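Local coordinates for putative arylalkylamine N-Acetyltransferase 7 (Aedes aegypti, PDB 4FD7), which probably transfers an acetyl group to amine substrates, as a CoA-binding N-acetyltransferase of the GNAT family, at residues 201-206 with 232-237; 164-169 with 194-199; 104-109 with 144-149; 57-62 with 123-128. One frame throughout, in Å; residues are numbered along the deposited sequence.

Interaction 1: 201-206 with 232-237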
loop_
_atom_site.group_PDB
_atom_site.type_symbol
_atom_site.label_atom_id
_atom_site.label_comp_id
_atom_site.label_asym_id
_atom_site.label_seq_id
_atom_site.Cartn_x
_atom_site.Cartn_y
_atom_site.Cartn_z
ATOM N N GLY A 201 -10.091 10.887 -1.912
ATOM C CA GLY A 201 -9.727 12.084 -2.640
ATOM C C GLY A 201 -8.453 12.000 -3.460
ATOM O O GLY A 201 -7.942 13.033 -3.887
ATOM N N PHE A 202 -7.930 10.791 -3.679
ATOM C CA PHE A 202 -6.820 10.610 -4.616
ATOM C C PHE A 202 -7.307 10.886 -6.038
ATOM O O PHE A 202 -8.451 10.572 -6.378
ATOM C CB PHE A 202 -6.273 9.177 -4.578
ATOM C CG PHE A 202 -5.356 8.887 -3.424
ATOM C CD1 PHE A 202 -5.871 8.597 -2.163
ATOM C CD2 PHE A 202 -3.981 8.848 -3.608
ATOM C CE1 PHE A 202 -5.024 8.297 -1.095
ATOM C CE2 PHE A 202 -3.120 8.562 -2.533
ATOM C CZ PHE A 202 -3.646 8.278 -1.278
ATOM N N GLN A 203 -6.429 11.452 -6.863
ATOM C CA GLN A 203 -6.722 11.695 -8.271
ATOM C C GLN A 203 -5.907 10.757 -9.155
ATOM O O GLN A 203 -4.783 10.392 -8.814
ATOM C CB GLN A 203 -6.361 13.129 -8.654
ATOM C CG GLN A 203 -4.868 13.417 -8.540
ATOM C CD GLN A 203 -4.377 14.449 -9.531
ATOM O OE1 GLN A 203 -3.579 14.135 -10.419
ATOM N NE2 GLN A 203 -4.828 15.691 -9.375
ATOM N N GLU A 204 -6.452 10.402 -10.312
ATOM C CA GLU A 204 -5.749 9.523 -11.240
ATOM C C GLU A 204 -4.626 10.268 -11.958
ATOM O O GLU A 204 -4.888 11.279 -12.625
ATOM C CB GLU A 204 -6.736 8.935 -12.260
ATOM C CG GLU A 204 -7.896 8.211 -11.589
ATOM C CD GLU A 204 -8.691 7.311 -12.524
ATOM O OE1 GLU A 204 -8.358 7.244 -13.734
ATOM O OE2 GLU A 204 -9.645 6.662 -12.022
ATOM N N ASP A 205 -3.389 9.787 -11.806
ATOM C CA ASP A 205 -2.235 10.380 -12.484
ATOM C C ASP A 205 -2.048 9.670 -13.804
ATOM O O ASP A 205 -1.836 10.289 -14.860
ATOM C CB ASP A 205 -0.939 10.166 -11.703
ATOM C CG ASP A 205 -1.056 10.504 -10.238
ATOM O OD1 ASP A 205 -1.199 11.697 -9.904
ATOM O OD2 ASP A 205 -0.944 9.561 -9.419
ATOM N N PHE A 206 -2.086 8.347 -13.731
ATOM C CA PHE A 206 -1.801 7.575 -14.930
ATOM C C PHE A 206 -2.562 6.284 -14.845
ATOM O O PHE A 206 -2.667 5.698 -13.771
ATOM C CB PHE A 206 -0.299 7.302 -15.041
ATOM C CG PHE A 206 0.101 6.581 -16.303
ATOM C CD1 PHE A 206 0.159 7.252 -17.506
ATOM C CD2 PHE A 206 0.409 5.231 -16.283
ATOM C CE1 PHE A 206 0.530 6.587 -18.677
ATOM C CE2 PHE A 206 0.780 4.568 -17.443
ATOM C CZ PHE A 206 0.840 5.251 -18.644
ATOM N N TYR A 232 -1.907 4.809 -11.208
ATOM C CA TYR A 232 -1.102 5.579 -10.270
ATOM C C TYR A 232 -1.977 6.770 -9.870
ATOM O O TYR A 232 -2.474 7.500 -10.728
ATOM C CB TYR A 232 0.216 6.037 -10.887
ATOM C CG TYR A 232 1.378 5.946 -9.924
ATOM C CD1 TYR A 232 2.117 4.777 -9.808
ATOM C CD2 TYR A 232 1.723 7.022 -9.119
ATOM C CE1 TYR A 232 3.174 4.687 -8.926
ATOM C CE2 TYR A 232 2.780 6.941 -8.232
ATOM C CZ TYR A 232 3.502 5.771 -8.141
ATOM O OH TYR A 232 4.555 5.684 -7.260
ATOM N N MET A 233 -2.175 6.948 -8.570
ATOM C CA MET A 233 -3.081 7.971 -8.037
ATOM C C MET A 233 -2.389 8.790 -6.941
ATOM O O MET A 233 -1.546 8.265 -6.179
ATOM C CB MET A 233 -4.386 7.346 -7.535
ATOM C CG MET A 233 -5.077 6.439 -8.554
ATOM S SD MET A 233 -6.512 5.627 -7.816
ATOM C CE MET A 233 -7.616 7.030 -7.646
ATOM N N SER A 234 -2.737 10.075 -6.869
ATOM C CA SER A 234 -2.072 10.995 -5.935
ATOM C C SER A 234 -3.017 11.847 -5.082
ATOM O O SER A 234 -4.116 12.200 -5.499
ATOM C CB SER A 234 -1.053 11.886 -6.678
ATOM O OG SER A 234 -1.646 12.621 -7.732
ATOM N N LEU A 235 -2.561 12.192 -3.884
ATOM C CA LEU A 235 -3.364 12.952 -2.931
ATOM C C LEU A 235 -2.524 14.035 -2.283
ATOM O O LEU A 235 -1.556 13.734 -1.582
ATOM C CB LEU A 235 -3.902 12.017 -1.846
ATOM C CG LEU A 235 -4.727 12.623 -0.710
ATOM C CD1 LEU A 235 -6.083 13.103 -1.223
ATOM C CD2 LEU A 235 -4.884 11.597 0.408
ATOM N N ARG A 236 -2.898 15.292 -2.518
ATOM C CA ARG A 236 -2.286 16.407 -1.801
ATOM C C ARG A 236 -2.939 16.574 -0.446
ATOM O O ARG A 236 -4.168 16.648 -0.330
ATOM C CB ARG A 236 -2.405 17.714 -2.581
ATOM C CG ARG A 236 -1.391 17.853 -3.696
ATOM C CD ARG A 236 -1.282 19.303 -4.152
ATOM N NE ARG A 236 -0.556 20.163 -3.215
ATOM C CZ ARG A 236 -0.222 21.417 -3.497
ATOM N NH1 ARG A 236 -0.559 21.931 -4.675
ATOM N NH2 ARG A 236 0.439 22.154 -2.624
ATOM N N VAL A 237 -2.111 16.618 0.588
ATOM C CA VAL A 237 -2.616 16.727 1.934
ATOM C C VAL A 237 -2.422 18.170 2.358
ATOM O O VAL A 237 -2.065 19.009 1.529
ATOM C CB VAL A 237 -1.917 15.747 2.876
ATOM C CG1 VAL A 237 -1.947 14.343 2.258
ATOM C CG2 VAL A 237 -0.479 16.177 3.137
#
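Phe202 holds CG anti to its carbonyl carbon (chi1 -79°), which turns its ring under Leu235 CB. Leu235 chi1 (178°) sends CD2 beside Phe202 CE1 and CD1 to Gly201 O. The segments are antiparallel strands of the three-stranded sheet 183-188, 229-236 and 203-209, and their pairing contains a classic beta bulge. Gln203 and Ser234 form a hydrogen-bonded pair, with Gln203 N 2.8 Å from Ser234 O. Glu204 and Met233 follow as a non-hydrogen-bonded pair. Their side chains run side by side on the same face of the sheet. The register then slips by one, and Asp205 and Phe206 both face Tyr232. Tyr232 O therefore accepts two N-H groups, from Asp205 N at 2.7 Å and from Phe206 N at 3.1 Å. The bond from Phe206 N falls on a lone pair. Tyr232 N returns a bond to Phe206 O at 2.8 Å.

The bulge also turns Asp205 toward Ser234, but the modelled approach of carboxylate and hydroxyl is too short to trust in detail. Asp205 OD1 has a salt bridge to Arg141, and Ser234 OG bonds to Tyr142. Both partners belong to helix 138-142. Gly201, at positive phi, closes a Schellman motif at the end of helix 191-200. Next to it, Leu235 CB stands 3.5 Å from the Phe202 ring centroid, 9° off the normal, while Met233 O lies at the ring edge, 3.6 Å from Phe202 CD2.

Interaction 2: 164-169 with 194-199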
loop_
_atom_site.group_PDB
_atom_site.type_symbol
_atom_site.label_atom_id
_atom_site.label_comp_id
_atom_site.label_asym_id
_atom_site.label_seq_id
_atom_site.Cartn_x
_atom_site.Cartn_y
_atom_site.Cartn_z
ATOM N N ILE A 164 -12.852 -0.402 5.563
ATOM C CA ILE A 164 -11.585 -0.354 6.303
ATOM C C ILE A 164 -10.405 0.120 5.435
ATOM O O ILE A 164 -9.579 0.921 5.894
ATOM C CB ILE A 164 -11.302 -1.689 7.062
ATOM C CG1 ILE A 164 -12.046 -1.698 8.404
ATOM C CG2 ILE A 164 -9.801 -1.895 7.294
ATOM C CD1 ILE A 164 -12.692 -3.019 8.761
ATOM N N ALA A 165 -10.358 -0.319 4.177
ATOM C CA ALA A 165 -9.275 0.098 3.278
ATOM C C ALA A 165 -9.293 1.613 3.066
ATOM O O ALA A 165 -8.252 2.297 3.142
ATOM C CB ALA A 165 -9.373 -0.628 1.939
ATOM N N THR A 166 -10.485 2.131 2.790
ATOM C CA THR A 166 -10.681 3.560 2.654
ATOM C C THR A 166 -10.136 4.297 3.876
ATOM O O THR A 166 -9.340 5.220 3.742
ATOM C CB THR A 166 -12.167 3.895 2.505
ATOM O OG1 THR A 166 -12.685 3.263 1.328
ATOM C CG2 THR A 166 -12.376 5.405 2.421
ATOM N N GLU A 167 -10.577 3.906 5.064
ATOM C CA GLU A 167 -10.133 4.619 6.266
ATOM C C GLU A 167 -8.629 4.513 6.558
ATOM O O GLU A 167 -8.018 5.470 7.084
ATOM C CB GLU A 167 -10.982 4.222 7.485
ATOM C CG GLU A 167 -12.489 4.447 7.315
ATOM C CD GLU A 167 -12.863 5.844 6.807
ATOM O OE1 GLU A 167 -12.280 6.853 7.250
ATOM O OE2 GLU A 167 -13.767 5.945 5.953
ATOM N N ILE A 168 -8.024 3.379 6.195
ATOM C CA ILE A 168 -6.583 3.217 6.372
ATOM C C ILE A 168 -5.861 4.204 5.442
ATOM O O ILE A 168 -4.875 4.835 5.839
ATOM C CB ILE A 168 -6.117 1.762 6.094
ATOM C CG1 ILE A 168 -6.493 0.871 7.269
ATOM C CG2 ILE A 168 -4.629 1.695 5.856
ATOM C CD1 ILE A 168 -6.410 -0.598 6.962
ATOM N N LEU A 169 -6.354 4.345 4.212
ATOM C CA LEU A 169 -5.798 5.367 3.324
ATOM C C LEU A 169 -6.055 6.775 3.839
ATOM O O LEU A 169 -5.246 7.673 3.627
ATOM C CB LEU A 169 -6.394 5.271 1.931
ATOM C CG LEU A 169 -6.046 4.019 1.135
ATOM C CD1 LEU A 169 -6.854 3.990 -0.125
ATOM C CD2 LEU A 169 -4.547 4.000 0.817
ATOM N N GLN A 194 -8.678 1.035 -5.898
ATOM C CA GLN A 194 -8.874 2.277 -6.649
ATOM C C GLN A 194 -10.114 3.041 -6.174
ATOM O O GLN A 194 -10.081 4.267 -6.039
ATOM C CB GLN A 194 -8.938 1.995 -8.155
ATOM C CG GLN A 194 -7.579 1.549 -8.746
ATOM C CD GLN A 194 -7.718 0.725 -10.012
ATOM O OE1 GLN A 194 -8.802 0.645 -10.607
ATOM N NE2 GLN A 194 -6.611 0.096 -10.433
ATOM N N THR A 195 -11.196 2.308 -5.909
ATOM C CA THR A 195 -12.423 2.896 -5.363
ATOM C C THR A 195 -12.169 3.583 -4.016
ATOM O O THR A 195 -12.637 4.703 -3.768
ATOM C CB THR A 195 -13.519 1.810 -5.208
ATOM O OG1 THR A 195 -13.875 1.308 -6.506
ATOM C CG2 THR A 195 -14.763 2.370 -4.516
ATOM N N ALA A 196 -11.410 2.900 -3.165
ATOM C CA ALA A 196 -11.075 3.378 -1.826
ATOM C C ALA A 196 -10.257 4.658 -1.920
ATOM O O ALA A 196 -10.540 5.671 -1.251
ATOM C CB ALA A 196 -10.306 2.313 -1.096
ATOM N N ALA A 197 -9.249 4.620 -2.788
ATOM C CA ALA A 197 -8.390 5.783 -2.965
ATOM C C ALA A 197 -9.208 6.955 -3.494
ATOM O O ALA A 197 -9.019 8.100 -3.078
ATOM C CB ALA A 197 -7.224 5.449 -3.894
ATOM N N THR A 198 -10.138 6.670 -4.402
ATOM C CA THR A 198 -10.986 7.722 -4.956
ATOM C C THR A 198 -11.821 8.364 -3.856
ATOM O O THR A 198 -11.866 9.593 -3.732
ATOM C CB THR A 198 -11.885 7.186 -6.083
ATOM O OG1 THR A 198 -11.077 6.930 -7.245
ATOM C CG2 THR A 198 -12.989 8.196 -6.437
ATOM N N ARG A 199 -12.438 7.531 -3.029
ATOM C CA ARG A 199 -13.258 8.032 -1.931
ATOM C C ARG A 199 -12.477 8.903 -0.931
ATOM O O ARG A 199 -13.035 9.845 -0.345
ATOM C CB ARG A 199 -14.028 6.874 -1.273
ATOM C CG ARG A 199 -15.026 6.236 -2.254
ATOM C CD ARG A 199 -15.849 5.093 -1.656
ATOM N NE ARG A 199 -17.001 4.748 -2.497
ATOM C CZ ARG A 199 -18.168 5.391 -2.448
ATOM N NH1 ARG A 199 -18.324 6.407 -1.603
ATOM N NH2 ARG A 199 -19.176 5.025 -3.232
#
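Thr166 and Ala196 make the closest backbone approach of the two helices, with their CA atoms 4.5 Å apart. The short axes come within 8.4 Å of each other and run at 49°. Small residues allow this spacing. No hydrogen bond crosses the contact, so it is packing alone.

The apolar contacts centre on Ala196. Its CB lies 4.3 Å from Ala165 CB and 4.0 Å from Leu169 CD1. Leu169 CD1 reaches further, over the helix backbone, and comes 3.6 Å from Ala197 N. Leu169 has CG anti to its carbonyl carbon (chi1 -67°), and its extended chain carries CD1 to this point. Ala197 CB, though on the far side, still touches Leu169 CD1.

Thr166 contributes a mixed contact. Its OG1 lies 3.5 Å from Ala196 CB, while its methyl CG2 faces the aliphatic start of Arg199, at CB.

Leu169 also meets Leu153 of strand 146-155, and Ala197 meets Met233 of strand 229-236. Ala165 is the last residue of an Arg-x-x-Gly-x-Ala sequence, the form of the GNAT signature whose loop usually holds the pyrophosphate of acetyl-CoA. The pair is thus consistent with the two helices that flank the cofactor cleft in the GNAT fold.

Interaction 3: 104-109 with 144-149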
loop_
_atom_site.group_PDB
_atom_site.type_symbol
_atom_site.label_atom_id
_atom_site.label_comp_id
_atom_site.label_asym_id
_atom_site.label_seq_id
_atom_site.Cartn_x
_atom_site.Cartn_y
_atom_site.Cartn_z
ATOM N N LEU A 104 4.258 1.235 4.232
ATOM C CA LEU A 104 4.509 2.498 3.567
ATOM C C LEU A 104 5.979 2.897 3.687
ATOM O O LEU A 104 6.666 2.523 4.654
ATOM C CB LEU A 104 3.655 3.621 4.194
ATOM C CG LEU A 104 2.137 3.505 4.395
ATOM C CD1 LEU A 104 1.605 4.799 4.988
ATOM C CD2 LEU A 104 1.413 3.207 3.119
ATOM N N ASP A 105 6.458 3.667 2.718
ATOM C CA ASP A 105 7.727 4.371 2.914
ATOM C C ASP A 105 7.724 5.679 2.140
ATOM O O ASP A 105 6.717 6.034 1.544
ATOM C CB ASP A 105 8.938 3.491 2.575
ATOM C CG ASP A 105 9.061 3.182 1.097
ATOM O OD1 ASP A 105 8.201 3.599 0.291
ATOM O OD2 ASP A 105 10.037 2.488 0.746
ATOM N N VAL A 106 8.839 6.400 2.137
ATOM C CA VAL A 106 8.874 7.664 1.410
ATOM C C VAL A 106 9.687 7.538 0.125
ATOM O O VAL A 106 10.826 7.069 0.148
ATOM C CB VAL A 106 9.375 8.808 2.310
ATOM C CG1 VAL A 106 9.514 10.129 1.526
ATOM C CG2 VAL A 106 8.417 8.983 3.492
ATOM N N ALA A 107 9.067 7.896 -0.999
ATOM C CA ALA A 107 9.749 7.931 -2.285
ATOM C C ALA A 107 10.410 9.301 -2.407
ATOM O O ALA A 107 9.829 10.316 -2.021
ATOM C CB ALA A 107 8.772 7.706 -3.413
ATOM N N SER A 108 11.638 9.316 -2.912
ATOM C CA SER A 108 12.393 10.554 -3.047
ATOM C C SER A 108 12.942 10.656 -4.453
ATOM O O SER A 108 13.187 9.643 -5.098
ATOM C CB SER A 108 13.539 10.600 -2.038
ATOM O OG SER A 108 13.051 10.521 -0.704
ATOM N N ARG A 109 13.121 11.893 -4.907
ATOM C CA ARG A 109 13.491 12.197 -6.273
ATOM C C ARG A 109 14.785 11.497 -6.662
ATOM O O ARG A 109 14.947 11.050 -7.802
ATOM C CB ARG A 109 13.621 13.713 -6.418
ATOM C CG ARG A 109 13.872 14.215 -7.831
ATOM C CD ARG A 109 14.161 15.706 -7.812
ATOM N NE ARG A 109 12.938 16.501 -7.696
ATOM C CZ ARG A 109 12.177 16.849 -8.731
ATOM N NH1 ARG A 109 12.509 16.483 -9.963
ATOM N NH2 ARG A 109 11.075 17.566 -8.541
ATOM N N VAL A 144 7.838 18.472 -6.155
ATOM C CA VAL A 144 8.231 18.017 -4.832
ATOM C C VAL A 144 9.399 17.050 -4.957
ATOM O O VAL A 144 9.630 16.475 -6.027
ATOM C CB VAL A 144 7.072 17.317 -4.086
ATOM C CG1 VAL A 144 5.916 18.274 -3.904
ATOM C CG2 VAL A 144 6.622 16.072 -4.850
ATOM N N ASP A 145 10.122 16.875 -3.856
ATOM C CA ASP A 145 11.233 15.944 -3.795
ATOM C C ASP A 145 10.860 14.645 -3.086
ATOM O O ASP A 145 11.585 13.658 -3.179
ATOM C CB ASP A 145 12.426 16.601 -3.096
ATOM C CG ASP A 145 13.037 17.714 -3.919
ATOM O OD1 ASP A 145 12.958 17.651 -5.170
ATOM O OD2 ASP A 145 13.602 18.659 -3.315
ATOM N N HIS A 146 9.734 14.641 -2.379
ATOM C CA HIS A 146 9.326 13.450 -1.641
ATOM C C HIS A 146 7.825 13.210 -1.720
ATOM O O HIS A 146 7.046 14.154 -1.874
ATOM C CB HIS A 146 9.721 13.561 -0.168
ATOM C CG HIS A 146 11.123 14.031 0.056
ATOM N ND1 HIS A 146 12.217 13.218 -0.139
ATOM C CD2 HIS A 146 11.607 15.227 0.470
ATOM C CE1 HIS A 146 13.320 13.896 0.136
ATOM N NE2 HIS A 146 12.977 15.114 0.510
ATOM N N TYR A 147 7.425 11.943 -1.599
ATOM C CA TYR A 147 6.014 11.608 -1.367
ATOM C C TYR A 147 5.823 10.275 -0.645
ATOM O O TYR A 147 6.631 9.374 -0.761
ATOM C CB TYR A 147 5.195 11.631 -2.657
ATOM C CG TYR A 147 5.516 10.562 -3.690
ATOM C CD1 TYR A 147 4.959 9.283 -3.613
ATOM C CD2 TYR A 147 6.336 10.847 -4.769
ATOM C CE1 TYR A 147 5.232 8.321 -4.585
ATOM C CE2 TYR A 147 6.606 9.906 -5.735
ATOM C CZ TYR A 147 6.054 8.648 -5.644
ATOM O OH TYR A 147 6.338 7.710 -6.614
ATOM N N LEU A 148 4.727 10.154 0.091
ATOM C CA LEU A 148 4.428 8.927 0.817
ATOM C C LEU A 148 3.918 7.861 -0.151
ATOM O O LEU A 148 2.889 8.043 -0.781
ATOM C CB LEU A 148 3.360 9.183 1.882
ATOM C CG LEU A 148 3.052 7.979 2.772
ATOM C CD1 LEU A 148 4.294 7.544 3.535
ATOM C CD2 LEU A 148 1.913 8.318 3.733
ATOM N N ASN A 149 4.654 6.760 -0.252
ATOM C CA ASN A 149 4.336 5.659 -1.150
ATOM C C ASN A 149 4.021 4.419 -0.333
ATOM O O ASN A 149 4.178 4.410 0.903
ATOM C CB ASN A 149 5.533 5.390 -2.054
ATOM C CG ASN A 149 5.188 4.551 -3.282
ATOM O OD1 ASN A 149 4.033 4.191 -3.529
ATOM N ND2 ASN A 149 6.207 4.242 -4.063
HETATM O O HOH W 1 9.071 4.304 -2.382
#
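Strands 104-108 and 146-149 run antiparallel, their short axes 4.5 Å apart at closest and 151° between directions. They are neighbouring strands joined by a long, largely helical connection, within the antiparallel part of the central GNAT sheet, where strand 146-155 goes on to meet strand 183-188. Asp105 with Asn149 and Ala107 with Tyr147 are the hydrogen-bonded pairs. Asn149 N gives Asp105 O a bond of 2.8 Å, and Asp105 N returns one to Asn149 O.

Ala107 CB sits over one face of the Tyr147 ring, 3.8 Å from its centroid. Tyr147 CG lies between its backbone N and carbonyl carbon (chi1 67°), which lays the ring over Ala107. Its OH bonds to Tyr232. Asp105 and Asn149 point the same way on this face, and a water donates to Asp105 OD1 and weakly accepts from Asn149 ND2.

On the other face Leu104 CD1 meets Leu148 CD2 at 3.7 Å. Ser108 OG and His146 ND1 share a hydrogen bond of 2.9 Å at the edge of the imidazole ring. Leu148 also pairs through its backbone with strand 183-188, joining the two sheets.

Beyond the strand, Arg109 NH1 has a salt bridge to Asp140. Arg109 NE meets Asp145 OD1 in a salt bridge of 2.8 Å, with OD1 near the guanidinium plane and the carboxylate turned almost perpendicular to it.

Interaction 4: 57-62 with 123-128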
loop_
_atom_site.group_PDB
_atom_site.type_symbol
_atom_site.label_atom_id
_atom_site.label_comp_id
_atom_site.label_asym_id
_atom_site.label_seq_id
_atom_site.Cartn_x
_atom_site.Cartn_y
_atom_site.Cartn_z
ATOM N N LEU A 57 -4.808 -8.464 -6.949
ATOM C CA LEU A 57 -4.890 -8.906 -8.350
ATOM C C LEU A 57 -3.588 -9.332 -9.035
ATOM O O LEU A 57 -3.542 -10.418 -9.623
ATOM C CB LEU A 57 -5.623 -7.881 -9.233
ATOM C CG LEU A 57 -7.114 -7.682 -8.984
ATOM C CD1 LEU A 57 -7.710 -6.991 -10.193
ATOM C CD2 LEU A 57 -7.811 -9.002 -8.710
ATOM N N MET A 58 -2.554 -8.488 -8.991
ATOM C CA MET A 58 -1.279 -8.822 -9.642
ATOM C C MET A 58 -0.634 -10.082 -9.039
ATOM O O MET A 58 -0.119 -10.957 -9.756
ATOM C CB MET A 58 -0.282 -7.659 -9.543
ATOM C CG MET A 58 -0.731 -6.363 -10.210
ATOM S SD MET A 58 0.449 -5.013 -9.941
ATOM C CE MET A 58 1.748 -5.413 -11.121
ATOM N N ASN A 59 -0.652 -10.164 -7.711
ATOM C CA ASN A 59 -0.070 -11.312 -7.028
ATOM C C ASN A 59 -0.781 -12.593 -7.430
ATOM O O ASN A 59 -0.144 -13.592 -7.772
ATOM C CB ASN A 59 -0.139 -11.133 -5.504
ATOM C CG ASN A 59 0.658 -9.949 -5.021
ATOM O OD1 ASN A 59 1.520 -9.426 -5.731
ATOM N ND2 ASN A 59 0.379 -9.514 -3.795
ATOM N N GLN A 60 -2.103 -12.550 -7.395
ATOM C CA GLN A 60 -2.917 -13.705 -7.758
ATOM C C GLN A 60 -2.680 -14.119 -9.206
ATOM O O GLN A 60 -2.607 -15.310 -9.515
ATOM C CB GLN A 60 -4.399 -13.378 -7.530
ATOM C CG GLN A 60 -5.206 -14.456 -6.801
ATOM C CD GLN A 60 -6.543 -13.924 -6.297
ATOM O OE1 GLN A 60 -7.208 -13.136 -6.975
ATOM N NE2 GLN A 60 -6.921 -14.319 -5.087
ATOM N N ALA A 61 -2.565 -13.141 -10.100
ATOM C CA ALA A 61 -2.356 -13.453 -11.517
ATOM C C ALA A 61 -0.978 -14.075 -11.732
ATOM O O ALA A 61 -0.786 -14.865 -12.658
ATOM C CB ALA A 61 -2.526 -12.214 -12.387
ATOM N N LYS A 62 -0.015 -13.724 -10.888
ATOM C CA LYS A 62 1.322 -14.311 -11.008
ATOM C C LYS A 62 1.516 -15.567 -10.160
ATOM O O LYS A 62 2.567 -16.220 -10.254
ATOM C CB LYS A 62 2.412 -13.285 -10.648
ATOM C CG LYS A 62 2.521 -12.113 -11.608
ATOM C CD LYS A 62 2.620 -12.607 -13.035
ATOM C CE LYS A 62 3.891 -12.145 -13.686
ATOM N NZ LYS A 62 3.942 -12.719 -15.060
ATOM N N GLN A 123 10.181 -9.639 -9.682
ATOM C CA GLN A 123 10.914 -8.638 -10.439
ATOM C C GLN A 123 9.971 -7.989 -11.439
ATOM O O GLN A 123 10.006 -6.769 -11.636
ATOM C CB GLN A 123 12.121 -9.230 -11.153
ATOM C CG GLN A 123 12.981 -8.156 -11.799
ATOM C CD GLN A 123 13.870 -7.450 -10.790
ATOM O OE1 GLN A 123 14.651 -8.091 -10.091
ATOM N NE2 GLN A 123 13.754 -6.124 -10.710
ATOM N N ALA A 124 9.116 -8.811 -12.052
ATOM C CA ALA A 124 8.115 -8.300 -12.977
ATOM C C ALA A 124 7.104 -7.411 -12.272
ATOM O O ALA A 124 6.734 -6.353 -12.788
ATOM C CB ALA A 124 7.407 -9.446 -13.688
ATOM N N ILE A 125 6.639 -7.818 -11.098
ATOM C CA ILE A 125 5.665 -6.966 -10.406
ATOM C C ILE A 125 6.270 -5.603 -10.046
ATOM O O ILE A 125 5.720 -4.530 -10.359
ATOM C CB ILE A 125 5.115 -7.656 -9.161
ATOM C CG1 ILE A 125 4.285 -8.869 -9.581
ATOM C CG2 ILE A 125 4.291 -6.666 -8.305
ATOM C CD1 ILE A 125 3.952 -9.817 -8.448
ATOM N N TYR A 126 7.421 -5.661 -9.394
ATOM C CA TYR A 126 8.191 -4.478 -9.048
ATOM C C TYR A 126 8.434 -3.545 -10.240
ATOM O O TYR A 126 8.171 -2.342 -10.165
ATOM C CB TYR A 126 9.528 -4.921 -8.458
ATOM C CG TYR A 126 10.391 -3.783 -7.998
ATOM C CD1 TYR A 126 11.417 -3.301 -8.800
ATOM C CD2 TYR A 126 10.190 -3.193 -6.762
ATOM C CE1 TYR A 126 12.216 -2.254 -8.390
ATOM C CE2 TYR A 126 10.988 -2.125 -6.341
ATOM C CZ TYR A 126 12.000 -1.667 -7.166
ATOM O OH TYR A 126 12.814 -0.619 -6.769
ATOM N N ASP A 127 8.969 -4.095 -11.325
ATOM C CA ASP A 127 9.254 -3.310 -12.520
ATOM C C ASP A 127 7.976 -2.773 -13.173
ATOM O O ASP A 127 7.992 -1.720 -13.795
ATOM C CB ASP A 127 10.026 -4.147 -13.541
ATOM C CG ASP A 127 11.409 -4.511 -13.063
ATOM O OD1 ASP A 127 11.855 -3.925 -12.052
ATOM O OD2 ASP A 127 12.052 -5.377 -13.714
ATOM N N THR A 128 6.871 -3.497 -13.042
ATOM C CA THR A 128 5.598 -2.996 -13.577
ATOM C C THR A 128 5.146 -1.745 -12.830
ATOM O O THR A 128 4.827 -0.706 -13.435
ATOM C CB THR A 128 4.489 -4.045 -13.448
ATOM O OG1 THR A 128 4.842 -5.189 -14.226
ATOM C CG2 THR A 128 3.164 -3.482 -13.953
#
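Met58 and Thr128 reach toward each other tip to tip. Met58 CE comes 3.7 Å from Thr128 CG2 and also lies 4.0 Å from Ile125 CG2. The chain of Met58 is bent at its last torsion (chi3 78°), which places the terminal methyl between these two residues.

Asn59 and Ile125 cross at about a right angle. Here Asn59 OD1 touches the end of the isoleucine, at CD1, 3.7 Å away. Lys62 instead slides past Ile125 in the opposite direction. Its CG lies 4.2 Å from Ile125 CD1, and its CE comes near Ala124 CB. The lysine thus offers its aliphatic chain to this contact. Its NZ goes on to bond Asn221 O, and its charge makes a cation-pi contact with Tyr222.

No hydrogen bond joins the two helices. Thr128 OG1 instead donates to Ala124 O at 2.6 Å, within its own helix. Thr128 N reaches the same oxygen from the opposite face of the carbonyl plane.

The short axes are 10.9 Å apart and run nearly antiparallel, at 148°. This is packing of the short helix 57-62 on the long helix 120-136. Tyr222 bonds to Thr128 OG1, and helix 210-216 adds Tyr210 against Met58 and Leu213 against Thr128.

From the N terminus, helix 57-62 opens interaction 4, which closes at 123-128. Before it closes, strand 98-108 opens interaction 3, which closes at 144-149. The two loops therefore cross, although their nearest atoms stay about 8 Å apart. Strand 146-155 leads on to helix 164-170, where interaction 2 opens; it closes on helix 191-200. Interaction 1 then opens in the next strand and closes near the C terminus, so interactions 3, 2 and 1 are in series. Interactions 1 and 2 touch through Phe202 N and Ala197 O. Interactions 1 and 3 meet through the hydroxyls of Tyr232 and Tyr147. Interactions 1 to 3 tie the two sheets and helix 191-200 together; interaction 4 joins helix 57-62 to helix 120-136.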